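Local coordinates for type IV secretion system protein VirB11 (Brucella suis, PDB 2GZA) that binds and hydrolyses ATP as the hexameric ATPase of the VirB type IV secretion system, a virulence machine, at residues L191-M196 with P212-P217; Q203-I208 with R255-E260. One frame throughout, in Å; residues are numbered along the deposited sequence.

Interaction 1: residues L191-M196 with P212-P217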
ATOM      1  N   LEU C 191     -21.433  -6.111  35.678  1.00 36.73           N
ATOM      2  CA  LEU C 191     -20.087  -6.267  36.228  1.00 36.66           C
ATOM      3  C   LEU C 191     -19.325  -4.937  36.192  1.00 36.91           C
ATOM      4  O   LEU C 191     -18.642  -4.565  37.150  1.00 36.84           O
ATOM      5  CB  LEU C 191     -19.312  -7.356  35.488  1.00 36.47           C
ATOM      6  CG  LEU C 191     -17.869  -7.606  35.936  1.00 36.43           C
ATOM      7  CD1 LEU C 191     -17.796  -7.968  37.421  1.00 36.34           C
ATOM      8  CD2 LEU C 191     -17.232  -8.690  35.083  1.00 35.91           C
ATOM      9  N   MET C 192     -19.457  -4.221  35.084  1.00 37.14           N
ATOM     10  CA  MET C 192     -18.827  -2.914  34.931  1.00 37.66           C
ATOM     11  C   MET C 192     -19.279  -1.987  36.062  1.00 37.53           C
ATOM     12  O   MET C 192     -18.458  -1.289  36.666  1.00 37.41           O
ATOM     13  CB  MET C 192     -19.125  -2.339  33.537  1.00 37.58           C
ATOM     14  CG  MET C 192     -18.495  -0.998  33.219  1.00 38.60           C
ATOM     15  SD  MET C 192     -18.337  -0.635  31.437  1.00 41.41           S
ATOM     16  CE  MET C 192     -19.913  -1.219  30.799  1.00 39.77           C
ATOM     17  N   LYS C 193     -20.575  -2.014  36.367  1.00 37.47           N
ATOM     18  CA  LYS C 193     -21.126  -1.230  37.479  1.00 37.44           C
ATOM     19  C   LYS C 193     -20.615  -1.702  38.841  1.00 37.21           C
ATOM     20  O   LYS C 193     -20.378  -0.883  39.729  1.00 37.25           O
ATOM     21  CB  LYS C 193     -22.656  -1.239  37.459  1.00 37.57           C
ATOM     22  CG  LYS C 193     -23.262  -0.399  36.350  1.00 38.65           C
ATOM     23  CD  LYS C 193     -24.621   0.168  36.738  1.00 40.36           C
ATOM     24  CE  LYS C 193     -25.742  -0.829  36.504  1.00 41.87           C
ATOM     25  NZ  LYS C 193     -27.076  -0.168  36.520  1.00 42.50           N
ATOM     26  N   ALA C 194     -20.447  -3.012  38.997  1.00 36.87           N
ATOM     27  CA  ALA C 194     -19.869  -3.562  40.217  1.00 36.63           C
ATOM     28  C   ALA C 194     -18.444  -3.059  40.395  1.00 36.47           C
ATOM     29  O   ALA C 194     -18.044  -2.696  41.492  1.00 36.52           O
ATOM     30  CB  ALA C 194     -19.902  -5.082  40.193  1.00 36.58           C
ATOM     31  N   LEU C 195     -17.685  -3.035  39.306  1.00 36.53           N
ATOM     32  CA  LEU C 195     -16.297  -2.574  39.331  1.00 36.48           C
ATOM     33  C   LEU C 195     -16.173  -1.079  39.607  1.00 36.61           C
ATOM     34  O   LEU C 195     -15.204  -0.630  40.223  1.00 36.69           O
ATOM     35  CB  LEU C 195     -15.578  -2.921  38.022  1.00 36.30           C
ATOM     36  CG  LEU C 195     -15.287  -4.393  37.723  1.00 35.85           C
ATOM     37  CD1 LEU C 195     -14.746  -4.546  36.317  1.00 35.11           C
ATOM     38  CD2 LEU C 195     -14.326  -5.000  38.737  1.00 35.13           C
ATOM     39  N   MET C 196     -17.156  -0.315  39.145  1.00 36.83           N
ATOM     40  CA  MET C 196     -17.192   1.128  39.354  1.00 36.92           C
ATOM     41  C   MET C 196     -17.415   1.491  40.816  1.00 37.05           C
ATOM     42  O   MET C 196     -16.978   2.555  41.267  1.00 37.23           O
ATOM     43  CB  MET C 196     -18.261   1.767  38.474  1.00 36.91           C
ATOM     44  CG  MET C 196     -17.801   2.108  37.066  1.00 37.03           C
ATOM     45  SD  MET C 196     -19.129   2.149  35.829  1.00 37.64           S
ATOM     46  CE  MET C 196     -20.356   3.173  36.619  1.00 36.94           C
ATOM     47  N   PRO C 212     -28.816   5.587  29.301  1.00 38.15           N
ATOM     48  CA  PRO C 212     -28.504   5.837  30.707  1.00 38.44           C
ATOM     49  C   PRO C 212     -28.547   4.542  31.512  1.00 38.71           C
ATOM     50  O   PRO C 212     -29.625   3.977  31.726  1.00 38.74           O
ATOM     51  CB  PRO C 212     -29.608   6.806  31.155  1.00 38.29           C
ATOM     52  CG  PRO C 212     -30.279   7.264  29.890  1.00 38.09           C
ATOM     53  CD  PRO C 212     -30.104   6.171  28.906  1.00 37.93           C
ATOM     54  N   GLU C 213     -27.374   4.068  31.922  1.00 39.10           N
ATOM     55  CA  GLU C 213     -27.256   2.815  32.670  1.00 39.49           C
ATOM     56  C   GLU C 213     -26.217   2.896  33.773  1.00 39.39           C
ATOM     57  O   GLU C 213     -26.368   2.275  34.819  1.00 39.63           O
ATOM     58  CB  GLU C 213     -26.898   1.653  31.742  1.00 39.40           C
ATOM     59  CG  GLU C 213     -28.055   1.080  30.944  1.00 39.91           C
ATOM     60  CD  GLU C 213     -27.635  -0.063  30.035  1.00 40.75           C
ATOM     61  OE1 GLU C 213     -26.500  -0.031  29.513  1.00 41.27           O
ATOM     62  OE2 GLU C 213     -28.443  -0.993  29.841  1.00 41.44           O
ATOM     63  N   LEU C 214     -25.155   3.654  33.523  1.00 39.23           N
ATOM     64  CA  LEU C 214     -24.038   3.750  34.454  1.00 39.03           C
ATOM     65  C   LEU C 214     -24.251   4.862  35.482  1.00 39.31           C
ATOM     66  O   LEU C 214     -23.494   5.835  35.531  1.00 39.55           O
ATOM     67  CB  LEU C 214     -22.714   3.933  33.695  1.00 38.83           C
ATOM     68  CG  LEU C 214     -22.279   2.847  32.686  1.00 37.81           C
ATOM     69  CD1 LEU C 214     -21.113   3.314  31.831  1.00 36.87           C
ATOM     70  CD2 LEU C 214     -21.930   1.538  33.365  1.00 36.36           C
ATOM     71  N   PHE C 215     -25.291   4.708  36.295  1.00 39.39           N
ATOM     72  CA  PHE C 215     -25.604   5.666  37.353  1.00 39.49           C
ATOM     73  C   PHE C 215     -24.551   5.619  38.453  1.00 39.45           C
ATOM     74  O   PHE C 215     -23.962   4.568  38.704  1.00 39.54           O
ATOM     75  CB  PHE C 215     -26.994   5.393  37.926  1.00 39.50           C
ATOM     76  CG  PHE C 215     -28.040   5.155  36.878  1.00 39.81           C
ATOM     77  CD1 PHE C 215     -28.500   6.199  36.088  1.00 39.63           C
ATOM     78  CD2 PHE C 215     -28.564   3.881  36.679  1.00 39.81           C
ATOM     79  CE1 PHE C 215     -29.463   5.976  35.114  1.00 40.12           C
ATOM     80  CE2 PHE C 215     -29.527   3.650  35.712  1.00 40.21           C
ATOM     81  CZ  PHE C 215     -29.980   4.701  34.926  1.00 40.12           C
ATOM     82  N   LEU C 216     -24.310   6.762  39.093  1.00 39.28           N
ATOM     83  CA  LEU C 216     -23.274   6.869  40.121  1.00 39.11           C
ATOM     84  C   LEU C 216     -23.797   7.524  41.404  1.00 39.10           C
ATOM     85  O   LEU C 216     -23.493   8.690  41.678  1.00 39.29           O
ATOM     86  CB  LEU C 216     -22.054   7.625  39.576  1.00 38.93           C
ATOM     87  CG  LEU C 216     -21.294   6.979  38.411  1.00 38.88           C
ATOM     88  CD1 LEU C 216     -20.638   8.015  37.516  1.00 38.53           C
ATOM     89  CD2 LEU C 216     -20.268   5.963  38.894  1.00 38.54           C
ATOM     90  N   PRO C 217     -24.569   6.770  42.203  1.00 38.95           N
ATOM     91  CA  PRO C 217     -25.185   7.319  43.416  1.00 38.82           C
ATOM     92  C   PRO C 217     -24.159   7.740  44.477  1.00 38.63           C
ATOM     93  O   PRO C 217     -24.424   8.640  45.275  1.00 38.60           O
ATOM     94  CB  PRO C 217     -26.041   6.151  43.926  1.00 38.68           C
ATOM     95  CG  PRO C 217     -25.391   4.932  43.368  1.00 38.72           C
ATOM     96  CD  PRO C 217     -24.894   5.341  42.020  1.00 38.97           C
TER

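Interaction 2: residues Q203-I208 with R255-E260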
ATOM      1  N   GLN C 203     -13.246  10.652  43.655  1.00 37.66           N
ATOM      2  CA  GLN C 203     -12.662  10.828  42.332  1.00 37.13           C
ATOM      3  C   GLN C 203     -13.694  11.334  41.336  1.00 36.70           C
ATOM      4  O   GLN C 203     -14.872  10.991  41.419  1.00 36.90           O
ATOM      5  CB  GLN C 203     -12.038   9.525  41.844  1.00 37.32           C
ATOM      6  CG  GLN C 203     -10.750   9.148  42.569  1.00 37.48           C
ATOM      7  CD  GLN C 203     -10.057   7.931  41.974  1.00 37.58           C
ATOM      8  OE1 GLN C 203     -10.432   7.436  40.915  1.00 38.20           O
ATOM      9  NE2 GLN C 203      -9.041   7.444  42.661  1.00 38.19           N
ATOM     10  N   ARG C 204     -13.252  12.161  40.401  1.00 36.09           N
ATOM     11  CA  ARG C 204     -14.146  12.727  39.409  1.00 35.54           C
ATOM     12  C   ARG C 204     -14.341  11.750  38.246  1.00 35.27           C
ATOM     13  O   ARG C 204     -13.365  11.326  37.631  1.00 35.28           O
ATOM     14  CB  ARG C 204     -13.610  14.076  38.921  1.00 35.50           C
ATOM     15  CG  ARG C 204     -14.452  14.713  37.832  1.00 35.16           C
ATOM     16  CD  ARG C 204     -14.089  16.157  37.622  1.00 34.72           C
ATOM     17  NE  ARG C 204     -15.230  16.902  37.098  1.00 35.76           N
ATOM     18  CZ  ARG C 204     -15.263  17.487  35.910  1.00 35.44           C
ATOM     19  NH1 ARG C 204     -14.210  17.442  35.106  1.00 35.85           N
ATOM     20  NH2 ARG C 204     -16.345  18.139  35.534  1.00 34.78           N
ATOM     21  N   LEU C 205     -15.596  11.408  37.949  1.00 34.88           N
ATOM     22  CA  LEU C 205     -15.908  10.429  36.899  1.00 34.60           C
ATOM     23  C   LEU C 205     -16.758  11.017  35.785  1.00 34.36           C
ATOM     24  O   LEU C 205     -17.647  11.831  36.021  1.00 34.36           O
ATOM     25  CB  LEU C 205     -16.600   9.184  37.469  1.00 34.59           C
ATOM     26  CG  LEU C 205     -15.992   8.492  38.692  1.00 34.69           C
ATOM     27  CD1 LEU C 205     -16.800   7.259  39.069  1.00 34.43           C
ATOM     28  CD2 LEU C 205     -14.553   8.117  38.452  1.00 34.65           C
ATOM     29  N   ILE C 206     -16.468  10.595  34.565  1.00 34.12           N
ATOM     30  CA  ILE C 206     -17.259  10.975  33.412  1.00 33.91           C
ATOM     31  C   ILE C 206     -17.664   9.713  32.643  1.00 33.90           C
ATOM     32  O   ILE C 206     -16.809   8.937  32.231  1.00 33.72           O
ATOM     33  CB  ILE C 206     -16.499  11.986  32.516  1.00 33.81           C
ATOM     34  CG1 ILE C 206     -16.121  13.237  33.336  1.00 33.67           C
ATOM     35  CG2 ILE C 206     -17.335  12.343  31.288  1.00 33.67           C
ATOM     36  CD1 ILE C 206     -15.473  14.371  32.560  1.00 33.41           C
ATOM     37  N   THR C 207     -18.970   9.503  32.488  1.00 33.88           N
ATOM     38  CA  THR C 207     -19.485   8.364  31.742  1.00 33.92           C
ATOM     39  C   THR C 207     -19.843   8.805  30.344  1.00 34.18           C
ATOM     40  O   THR C 207     -20.308   9.923  30.152  1.00 34.20           O
ATOM     41  CB  THR C 207     -20.730   7.717  32.402  1.00 33.82           C
ATOM     42  OG1 THR C 207     -21.777   8.685  32.527  1.00 33.43           O
ATOM     43  CG2 THR C 207     -20.384   7.159  33.762  1.00 33.61           C
ATOM     44  N   ILE C 208     -19.610   7.922  29.377  1.00 34.54           N
ATOM     45  CA  ILE C 208     -19.989   8.155  27.987  1.00 34.89           C
ATOM     46  C   ILE C 208     -20.867   7.006  27.530  1.00 35.34           C
ATOM     47  O   ILE C 208     -20.410   5.867  27.422  1.00 35.27           O
ATOM     48  CB  ILE C 208     -18.760   8.271  27.049  1.00 34.67           C
ATOM     49  CG1 ILE C 208     -17.860   9.433  27.473  1.00 34.72           C
ATOM     50  CG2 ILE C 208     -19.219   8.474  25.608  1.00 34.92           C
ATOM     51  CD1 ILE C 208     -16.449   9.352  26.968  1.00 33.91           C
ATOM     52  N   ARG C 255     -11.211   9.357  36.108  1.00 35.76           N
ATOM     53  CA  ARG C 255     -11.366   8.295  35.110  1.00 35.75           C
ATOM     54  C   ARG C 255     -12.514   8.534  34.141  1.00 35.46           C
ATOM     55  O   ARG C 255     -13.489   9.232  34.459  1.00 35.49           O
ATOM     56  CB  ARG C 255     -11.451   6.885  35.715  1.00 36.11           C
ATOM     57  CG  ARG C 255     -11.916   6.790  37.155  1.00 37.06           C
ATOM     58  CD  ARG C 255     -10.778   6.320  38.060  1.00 38.43           C
ATOM     59  NE  ARG C 255     -10.518   4.897  37.863  1.00 39.72           N
ATOM     60  CZ  ARG C 255      -9.937   4.096  38.748  1.00 40.02           C
ATOM     61  NH1 ARG C 255      -9.536   4.558  39.920  1.00 40.17           N
ATOM     62  NH2 ARG C 255      -9.760   2.820  38.452  1.00 40.75           N
ATOM     63  N   ILE C 256     -12.370   7.953  32.953  1.00 35.01           N
ATOM     64  CA  ILE C 256     -13.380   8.013  31.909  1.00 34.51           C
ATOM     65  C   ILE C 256     -14.010   6.643  31.768  1.00 34.39           C
ATOM     66  O   ILE C 256     -13.306   5.640  31.646  1.00 34.58           O
ATOM     67  CB  ILE C 256     -12.759   8.476  30.576  1.00 34.50           C
ATOM     68  CG1 ILE C 256     -12.175   9.881  30.738  1.00 34.09           C
ATOM     69  CG2 ILE C 256     -13.795   8.478  29.473  1.00 34.18           C
ATOM     70  CD1 ILE C 256     -10.978  10.187  29.863  1.00 33.33           C
ATOM     71  N   LEU C 257     -15.336   6.608  31.811  1.00 34.31           N
ATOM     72  CA  LEU C 257     -16.078   5.362  31.787  1.00 34.13           C
ATOM     73  C   LEU C 257     -16.947   5.324  30.546  1.00 34.30           C
ATOM     74  O   LEU C 257     -18.087   5.782  30.551  1.00 34.36           O
ATOM     75  CB  LEU C 257     -16.887   5.199  33.070  1.00 33.94           C
ATOM     76  CG  LEU C 257     -16.075   5.360  34.359  1.00 34.10           C
ATOM     77  CD1 LEU C 257     -16.996   5.549  35.567  1.00 34.00           C
ATOM     78  CD2 LEU C 257     -15.117   4.188  34.569  1.00 33.91           C
ATOM     79  N   LEU C 258     -16.363   4.806  29.469  1.00 34.45           N
ATOM     80  CA  LEU C 258     -17.072   4.564  28.218  1.00 34.37           C
ATOM     81  C   LEU C 258     -17.835   3.254  28.344  1.00 34.36           C
ATOM     82  O   LEU C 258     -17.224   2.207  28.539  1.00 34.42           O
ATOM     83  CB  LEU C 258     -16.072   4.451  27.070  1.00 34.18           C
ATOM     84  CG  LEU C 258     -16.380   4.979  25.662  1.00 34.37           C
ATOM     85  CD1 LEU C 258     -15.562   4.199  24.651  1.00 34.21           C
ATOM     86  CD2 LEU C 258     -17.847   4.942  25.278  1.00 34.15           C
ATOM     87  N   ALA C 259     -19.156   3.313  28.231  1.00 34.35           N
ATOM     88  CA  ALA C 259     -19.990   2.124  28.367  1.00 34.80           C
ATOM     89  C   ALA C 259     -19.496   0.975  27.493  1.00 35.15           C
ATOM     90  O   ALA C 259     -19.335  -0.145  27.969  1.00 35.24           O
ATOM     91  CB  ALA C 259     -21.442   2.445  28.055  1.00 34.90           C
ATOM     92  N   GLU C 260     -19.225   1.266  26.225  1.00 35.51           N
ATOM     93  CA  GLU C 260     -18.973   0.218  25.241  1.00 35.86           C
ATOM     94  C   GLU C 260     -18.099   0.687  24.082  1.00 35.56           C
ATOM     95  O   GLU C 260     -18.304   1.767  23.534  1.00 35.53           O
ATOM     96  CB  GLU C 260     -20.300  -0.302  24.694  1.00 35.94           C
ATOM     97  CG  GLU C 260     -20.227  -1.700  24.139  1.00 38.58           C
ATOM     98  CD  GLU C 260     -21.502  -2.115  23.451  1.00 41.49           C
ATOM     99  OE1 GLU C 260     -21.402  -2.843  22.446  1.00 43.36           O
ATOM    100  OE2 GLU C 260     -22.599  -1.713  23.901  1.00 42.55           O
TER

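Interaction 1: residues L191-M196 with P212-P217
The last turns of helix 188-196 face an irregular loop, with K193 nearest L214 (CA to CA 6.5 Å) and M196 nearest L216 (8.4 Å), and the loop turns at L214, the centre of an inverse gamma turn. One hydrogen bond crosses the gap: NZ of K193 donates it to the backbone O of E213 at 3.1 Å. The donor is tilted 17° from the carbonyl plane. The lysine reaches it through a bend at chi3 (-83°), which carries the ammonium group round to the carbonyl while CG stays behind against CD2 of L214 at 3.8 Å. The same ammonium group approaches the F215 ring obliquely.

This helix follows the phosphate-binding loop of a P-loop NTPase, a sequence that fits the Walker A pattern and is predicted to bind ATP. The contact joins that helix to the loop leaving strand 205-209. OE2 of E213 is hydrogen-bonded to the backbone N of S123 of a second subunit, and F215 packs on F124 of that subunit, which places the loop between the predicted nucleotide site and the subunit interface.

Apolar contacts fill the rest. L214 turns its CD2 branch to the helix and is met there by SD of M196 at 3.8 Å, the two side chains crossing at about a right angle. Folding at chi3 (49°), M196 brings its CE methyl to CD2 of L216 at 3.6 Å. M192 touches more lightly, its CE 4.3 Å from CD2 of L214. Beyond the helix, L214 and L216 lean on T207 of strand 205-209.

Interaction 2: residues Q203-I208 with R255-E260
OE1 of Q203 accepts a bond from NH1 of R255 (3.2 Å, N-H...O 165°); the donor lies in the carbonyl plane on a lone pair, and the amide and guanidinium are nearly coplanar. NE and NH2 of R255 bond to the backbone O of G279 and V172; three hydrogen bonds thus fix the rotation of the guanidinium. Alongside runs a parallel ladder between strands 205-208 and 255-258: R255 N to R204 O, I206 N to R255 O, L257 N to I206 O (2.8 Å), I208 N to L257 O and A259 N to I208 O (3.0 Å). I208 N comes to L257 O from above the carbonyl plane, 36° out of it, and so not on a lone pair.

On one face L205 lies side by side with R255, while its CD1 meets CD1 of L257 at 3.9 Å. On the other, I208 sends CD1 to CG2 of I256 and packs its CG2 on CD2 of L258, both at 3.8 Å; helix 241-248 covers that face through L244, L245 and C248. That helix carries the chain from strand 222-226 across 205-209 to strand 255-258, a crossover between parallel strands as in the alpha/beta core of P-loop NTPases.

Overall arrangement
Interaction 1 and interaction 2 lie 10 Å apart between centres and meet directly. The loop 212-217 rests on the face of the sheet that carries L205, T207 and L257: CD2 of L216 is 3.7 Å from CD1 of L205, and CD1 of L214 is 3.8 Å from CA of A259. The helix also reaches segment 255-260, CE of M192 lying against O of A259. Along the chain the segments alternate, helix 188-196 leading into strand 205-209, which then feeds the loop. Both contacts border the predicted ATP site: the side chain of T189 is about 4 Å from that of E213 and about 6 Å from that of A259.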